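Local coordinates for endo-arabinase (Bacteroides thetaiotaomicron, PDB 5C0P), which probably hydrolyses glycosidic bonds in L-arabinan, as a magnesium-binding member of glycoside hydrolase family 43, at residues F95-I109 against K125-L139. Numbering follows the deposited sequence. Where two conformers were deposited one is given.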
loop_
_atom_site.group_PDB
_atom_site.type_symbol
_atom_site.label_atom_id
_atom_site.label_comp_id
_atom_site.label_asym_id
_atom_site.label_seq_id
_atom_site.Cartn_x
_atom_site.Cartn_y
_atom_site.Cartn_z
ATOM N N PHE A 95 -6.311 6.106 -0.995
ATOM C CA PHE A 95 -5.547 5.828 -2.209
ATOM C C PHE A 95 -5.950 4.418 -2.668
ATOM O O PHE A 95 -5.649 3.430 -1.984
ATOM C CB PHE A 95 -4.041 5.818 -1.898
ATOM C CG PHE A 95 -3.415 7.184 -1.733
ATOM C CD1 PHE A 95 -3.908 8.105 -0.812
ATOM C CD2 PHE A 95 -2.278 7.520 -2.460
ATOM C CE1 PHE A 95 -3.301 9.362 -0.667
ATOM C CE2 PHE A 95 -1.658 8.754 -2.307
ATOM C CZ PHE A 95 -2.174 9.684 -1.416
ATOM N N THR A 96 -6.630 4.316 -3.808
ATOM C CA THR A 96 -7.128 3.029 -4.302
ATOM C C THR A 96 -6.877 2.928 -5.802
ATOM O O THR A 96 -6.824 3.947 -6.500
ATOM C CB THR A 96 -8.642 2.856 -3.993
ATOM O OG1 THR A 96 -8.833 2.915 -2.572
ATOM C CG2 THR A 96 -9.183 1.514 -4.487
ATOM N N THR A 97 -6.706 1.706 -6.293
ATOM C CA THR A 97 -6.380 1.497 -7.696
ATOM C C THR A 97 -7.614 1.073 -8.494
ATOM O O THR A 97 -8.383 0.199 -8.083
ATOM C CB THR A 97 -5.233 0.480 -7.828
ATOM O OG1 THR A 97 -4.049 1.036 -7.225
ATOM C CG2 THR A 97 -4.960 0.150 -9.283
ATOM N N PHE A 98 -7.806 1.714 -9.649
ATOM C CA PHE A 98 -8.976 1.481 -10.479
ATOM C C PHE A 98 -8.554 1.374 -11.933
ATOM O O PHE A 98 -7.432 1.723 -12.284
ATOM C CB PHE A 98 -9.961 2.662 -10.386
ATOM C CG PHE A 98 -10.389 3.015 -8.982
ATOM C CD1 PHE A 98 -11.485 2.389 -8.388
ATOM C CD2 PHE A 98 -9.727 4.016 -8.279
ATOM C CE1 PHE A 98 -11.888 2.736 -7.092
ATOM C CE2 PHE A 98 -10.123 4.374 -6.986
ATOM C CZ PHE A 98 -11.210 3.733 -6.394
ATOM N N SER A 99 -9.465 0.917 -12.782
ATOM C CA SER A 99 -9.293 1.023 -14.220
ATOM C C SER A 99 -10.669 1.200 -14.850
ATOM O O SER A 99 -11.689 1.146 -14.161
ATOM C CB SER A 99 -8.598 -0.212 -14.797
ATOM O OG SER A 99 -9.392 -1.376 -14.650
ATOM N N ASN A 100 -10.705 1.419 -16.158
ATOM C CA ASN A 100 -11.968 1.545 -16.860
ATOM C C ASN A 100 -11.729 1.176 -18.304
ATOM O O ASN A 100 -10.582 1.147 -18.753
ATOM C CB ASN A 100 -12.478 2.988 -16.772
ATOM C CG ASN A 100 -13.991 3.084 -16.777
ATOM O OD1 ASN A 100 -14.649 2.697 -15.815
ATOM N ND2 ASN A 100 -14.550 3.619 -17.856
ATOM N N ALA A 101 -12.798 0.891 -19.037
ATOM C CA ALA A 101 -12.663 0.728 -20.474
ATOM C C ALA A 101 -12.064 2.014 -21.034
ATOM O O ALA A 101 -12.549 3.110 -20.741
ATOM C CB ALA A 101 -14.009 0.441 -21.106
ATOM N N GLY A 102 -10.979 1.883 -21.789
ATOM C CA GLY A 102 -10.347 3.030 -22.418
ATOM C C GLY A 102 -9.469 3.903 -21.532
ATOM O O GLY A 102 -9.017 4.962 -21.973
ATOM N N VAL A 103 -9.240 3.486 -20.285
ATOM C CA VAL A 103 -8.320 4.196 -19.400
ATOM C C VAL A 103 -7.394 3.199 -18.718
ATOM O O VAL A 103 -7.855 2.213 -18.132
ATOM C CB VAL A 103 -9.057 4.973 -18.291
ATOM C CG1 VAL A 103 -8.114 5.963 -17.633
ATOM C CG2 VAL A 103 -10.277 5.690 -18.849
ATOM N N LYS A 104 -6.091 3.459 -18.765
ATOM C CA LYS A 104 -5.142 2.569 -18.102
ATOM C C LYS A 104 -5.346 2.536 -16.593
ATOM O O LYS A 104 -5.779 3.519 -15.975
ATOM C CB LYS A 104 -3.698 2.960 -18.433
ATOM C CG LYS A 104 -3.299 2.603 -19.856
ATOM C CD LYS A 104 -1.794 2.582 -20.032
ATOM C CE LYS A 104 -1.438 2.044 -21.406
ATOM N NZ LYS A 104 -2.327 2.643 -22.432
ATOM N N ARG A 105 -5.038 1.388 -15.997
ATOM C CA ARG A 105 -5.096 1.234 -14.551
ATOM C C ARG A 105 -4.241 2.295 -13.867
ATOM O O ARG A 105 -3.149 2.622 -14.340
ATOM C CB ARG A 105 -4.603 -0.165 -14.169
ATOM C CG ARG A 105 -4.727 -0.481 -12.688
ATOM C CD ARG A 105 -4.570 -1.967 -12.417
ATOM N NE ARG A 105 -5.715 -2.720 -12.923
ATOM C CZ ARG A 105 -5.631 -3.760 -13.746
ATOM N NH1 ARG A 105 -6.737 -4.367 -14.148
ATOM N NH2 ARG A 105 -4.449 -4.195 -14.160
ATOM N N GLY A 106 -4.751 2.847 -12.774
ATOM C CA GLY A 106 -3.986 3.801 -11.992
ATOM C C GLY A 106 -4.541 3.959 -10.597
ATOM O O GLY A 106 -5.647 3.503 -10.300
ATOM N N THR A 107 -3.779 4.613 -9.734
ATOM C CA THR A 107 -4.225 4.864 -8.375
ATOM C C THR A 107 -4.794 6.271 -8.335
ATOM O O THR A 107 -4.205 7.192 -8.903
ATOM C CB THR A 107 -3.050 4.731 -7.392
ATOM O OG1 THR A 107 -2.503 3.412 -7.495
ATOM C CG2 THR A 107 -3.499 5.001 -5.951
ATOM N N SER A 108 -5.948 6.444 -7.703
ATOM C CA SER A 108 -6.464 7.795 -7.508
ATOM C C SER A 108 -6.707 8.086 -6.039
ATOM O O SER A 108 -6.686 7.175 -5.190
ATOM C CB SER A 108 -7.687 8.106 -8.383
ATOM O OG SER A 108 -8.845 7.534 -7.854
ATOM N N ILE A 109 -6.885 9.369 -5.742
ATOM C CA ILE A 109 -6.963 9.848 -4.372
ATOM C C ILE A 109 -8.351 10.413 -4.098
ATOM O O ILE A 109 -8.901 11.183 -4.900
ATOM C CB ILE A 109 -5.887 10.911 -4.107
ATOM C CG1 ILE A 109 -4.495 10.308 -4.340
ATOM C CG2 ILE A 109 -6.023 11.480 -2.684
ATOM C CD1 ILE A 109 -3.341 11.329 -4.299
ATOM N N LYS A 125 -9.561 11.589 -11.614
ATOM C CA LYS A 125 -8.594 10.912 -12.469
ATOM C C LYS A 125 -7.463 10.383 -11.607
ATOM O O LYS A 125 -7.281 10.818 -10.464
ATOM C CB LYS A 125 -8.033 11.849 -13.540
ATOM C CG LYS A 125 -7.261 13.035 -13.019
ATOM C CD LYS A 125 -6.729 13.844 -14.201
ATOM C CE LYS A 125 -6.233 15.217 -13.773
ATOM N NZ LYS A 125 -5.983 16.122 -14.939
ATOM N N ALA A 126 -6.698 9.442 -12.153
ATOM C CA ALA A 126 -5.569 8.864 -11.445
ATOM C C ALA A 126 -4.499 9.919 -11.170
ATOM O O ALA A 126 -4.315 10.843 -11.958
ATOM C CB ALA A 126 -4.969 7.730 -12.258
ATOM N N ILE A 127 -3.796 9.753 -10.056
ATOM C CA ILE A 127 -2.634 10.579 -9.735
ATOM C C ILE A 127 -1.368 10.004 -10.390
ATOM O O ILE A 127 -0.390 10.715 -10.624
ATOM C CB ILE A 127 -2.474 10.699 -8.199
ATOM C CG1 ILE A 127 -1.464 11.792 -7.844
ATOM C CG2 ILE A 127 -2.089 9.355 -7.576
ATOM C CD1 ILE A 127 -1.842 13.169 -8.358
ATOM N N THR A 128 -1.408 8.715 -10.716
ATOM C CA THR A 128 -0.328 8.068 -11.466
ATOM C C THR A 128 -0.417 8.471 -12.947
ATOM O O THR A 128 -1.450 8.987 -13.384
ATOM C CB THR A 128 -0.405 6.538 -11.273
ATOM O OG1 THR A 128 -1.735 6.089 -11.571
ATOM C CG2 THR A 128 -0.056 6.161 -9.834
ATOM N N PRO A 129 0.665 8.273 -13.728
ATOM C CA PRO A 129 0.635 8.771 -15.111
ATOM C C PRO A 129 -0.423 8.102 -15.987
ATOM O O PRO A 129 -0.529 6.877 -15.994
ATOM C CB PRO A 129 2.039 8.430 -15.635
ATOM C CG PRO A 129 2.892 8.424 -14.407
ATOM C CD PRO A 129 2.014 7.810 -13.344
ATOM N N SER A 130 -1.158 8.900 -16.759
ATOM C CA SER A 130 -2.248 8.366 -17.578
ATOM C C SER A 130 -1.784 7.422 -18.691
ATOM O O SER A 130 -2.559 6.588 -19.173
ATOM C CB SER A 130 -3.086 9.503 -18.168
ATOM O OG SER A 130 -2.312 10.299 -19.049
ATOM N N GLY A 131 -0.530 7.552 -19.110
ATOM C CA GLY A 131 -0.015 6.707 -20.172
ATOM C C GLY A 131 0.556 5.382 -19.690
ATOM O O GLY A 131 1.038 4.585 -20.507
ATOM N N TRP A 132 0.495 5.144 -18.383
ATOM C CA TRP A 132 1.118 3.968 -17.782
ATOM C C TRP A 132 0.125 3.158 -16.971
ATOM O O TRP A 132 -0.705 3.723 -16.263
ATOM C CB TRP A 132 2.205 4.394 -16.797
ATOM C CG TRP A 132 3.448 4.959 -17.378
ATOM C CD1 TRP A 132 3.753 5.113 -18.698
ATOM C CD2 TRP A 132 4.576 5.437 -16.642
ATOM N NE1 TRP A 132 5.010 5.669 -18.830
ATOM C CE2 TRP A 132 5.535 5.877 -17.576
ATOM C CE3 TRP A 132 4.870 5.540 -15.283
ATOM C CZ2 TRP A 132 6.768 6.407 -17.191
ATOM C CZ3 TRP A 132 6.092 6.066 -14.900
ATOM C CH2 TRP A 132 7.018 6.496 -15.844
HETATM N N MSE A 133 0.209 1.833 -17.081
HETATM C CA MSE A 133 -0.527 0.942 -16.180
HETATM C C MSE A 133 0.150 0.954 -14.819
HETATM O O MSE A 133 1.260 0.429 -14.660
HETATM C CB MSE A 133 -0.543 -0.493 -16.703
HETATM C CG MSE A 133 -0.854 -0.621 -18.168
HETATM SE SE MSE A 133 -2.173 -1.991 -18.529
HETATM C CE MSE A 133 -3.720 -0.975 -17.910
ATOM N N CYS A 134 -0.520 1.547 -13.838
ATOM C CA CYS A 134 0.062 1.705 -12.506
ATOM C C CYS A 134 -0.855 1.214 -11.397
ATOM O O CYS A 134 -2.079 1.175 -11.544
ATOM C CB CYS A 134 0.398 3.168 -12.219
ATOM S SG CYS A 134 1.516 3.931 -13.392
ATOM N N LEU A 135 -0.254 0.843 -10.274
ATOM C CA LEU A 135 -1.026 0.376 -9.134
ATOM C C LEU A 135 -0.307 0.599 -7.821
ATOM O O LEU A 135 0.884 0.936 -7.793
ATOM C CB LEU A 135 -1.412 -1.102 -9.290
ATOM C CG LEU A 135 -0.373 -2.176 -9.615
ATOM C CD1 LEU A 135 0.466 -2.574 -8.411
ATOM C CD2 LEU A 135 -1.072 -3.406 -10.183
ATOM N N ASP A 136 -1.059 0.423 -6.737
ATOM C CA ASP A 136 -0.530 0.441 -5.378
ATOM C C ASP A 136 0.097 1.776 -4.998
ATOM O O ASP A 136 1.079 1.812 -4.268
ATOM C CB ASP A 136 0.464 -0.725 -5.148
ATOM C CG ASP A 136 -0.213 -2.087 -5.115
ATOM O OD1 ASP A 136 -1.463 -2.159 -5.199
ATOM O OD2 ASP A 136 0.509 -3.101 -5.003
ATOM N N GLY A 137 -0.464 2.878 -5.497
ATOM C CA GLY A 137 0.006 4.194 -5.098
ATOM C C GLY A 137 -0.135 4.415 -3.603
ATOM O O GLY A 137 -1.228 4.256 -3.029
ATOM N N SER A 138 0.974 4.784 -2.964
ATOM C CA SER A 138 0.987 5.020 -1.525
ATOM C C SER A 138 1.558 6.392 -1.199
ATOM O O SER A 138 2.108 7.077 -2.070
ATOM C CB SER A 138 1.789 3.930 -0.814
ATOM O OG SER A 138 3.164 4.006 -1.150
ATOM N N LEU A 139 1.428 6.792 0.064
ATOM C CA LEU A 139 1.854 8.116 0.507
ATOM C C LEU A 139 2.968 7.972 1.531
ATOM O O LEU A 139 2.859 7.202 2.490
ATOM C CB LEU A 139 0.669 8.859 1.130
ATOM C CG LEU A 139 0.914 10.270 1.666
ATOM C CD1 LEU A 139 1.215 11.232 0.541
ATOM C CD2 LEU A 139 -0.293 10.745 2.458
HETATM O O HOH W 1 -2.939 2.229 -2.573
HETATM O O HOH W 2 -5.009 6.041 -19.984
HETATM O O HOH W 3 -6.164 11.206 -7.805
#
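Two successive blades of the family 43 beta-propeller meet where Thr107, on the beta-hairpin 95-109, touches Gly137 within strand 134-141, the innermost strand of the next blade. Gly137 N donates to Thr107 OG1 (2.9 Å, N-H...O 156°). A chi1 of -59° sets that hydroxyl beside its own backbone N and anti to the carbonyl carbon, turned to Gly137 N; a second hydrogen bond, 2.8 Å to Thr97 OG1 with either hydroxyl as possible donor, also grips it. Thr107 CG2 packs 3.7 Å from Gly137 CA. The connecting segment is tied to the hairpin by two backbone bonds, Cys134 N to Arg105 O (2.9 Å) and Ile127 N to Thr107 O (2.8 Å), and by one to a side chain, Thr107 N donating to Thr128 OG1 at 3.1 Å. Further along the hairpin, Ile109 CG1 covers one face of the Phe95 ring, while Ile109 CD1 lies 4.0 Å from Ile127 CG2, the two side chains meeting at a slant. Asp136, predicted to tune the catalytic glutamate and orient substrate, adjoins Gly137 and hydrogen-bonds Ala206 N, near the magnesium ligand His261. Arg105 forms salt bridges to Asp79 and Glu154, while strands 78-88 and 147-153 lie alongside the hairpin and strand 134-141 respectively.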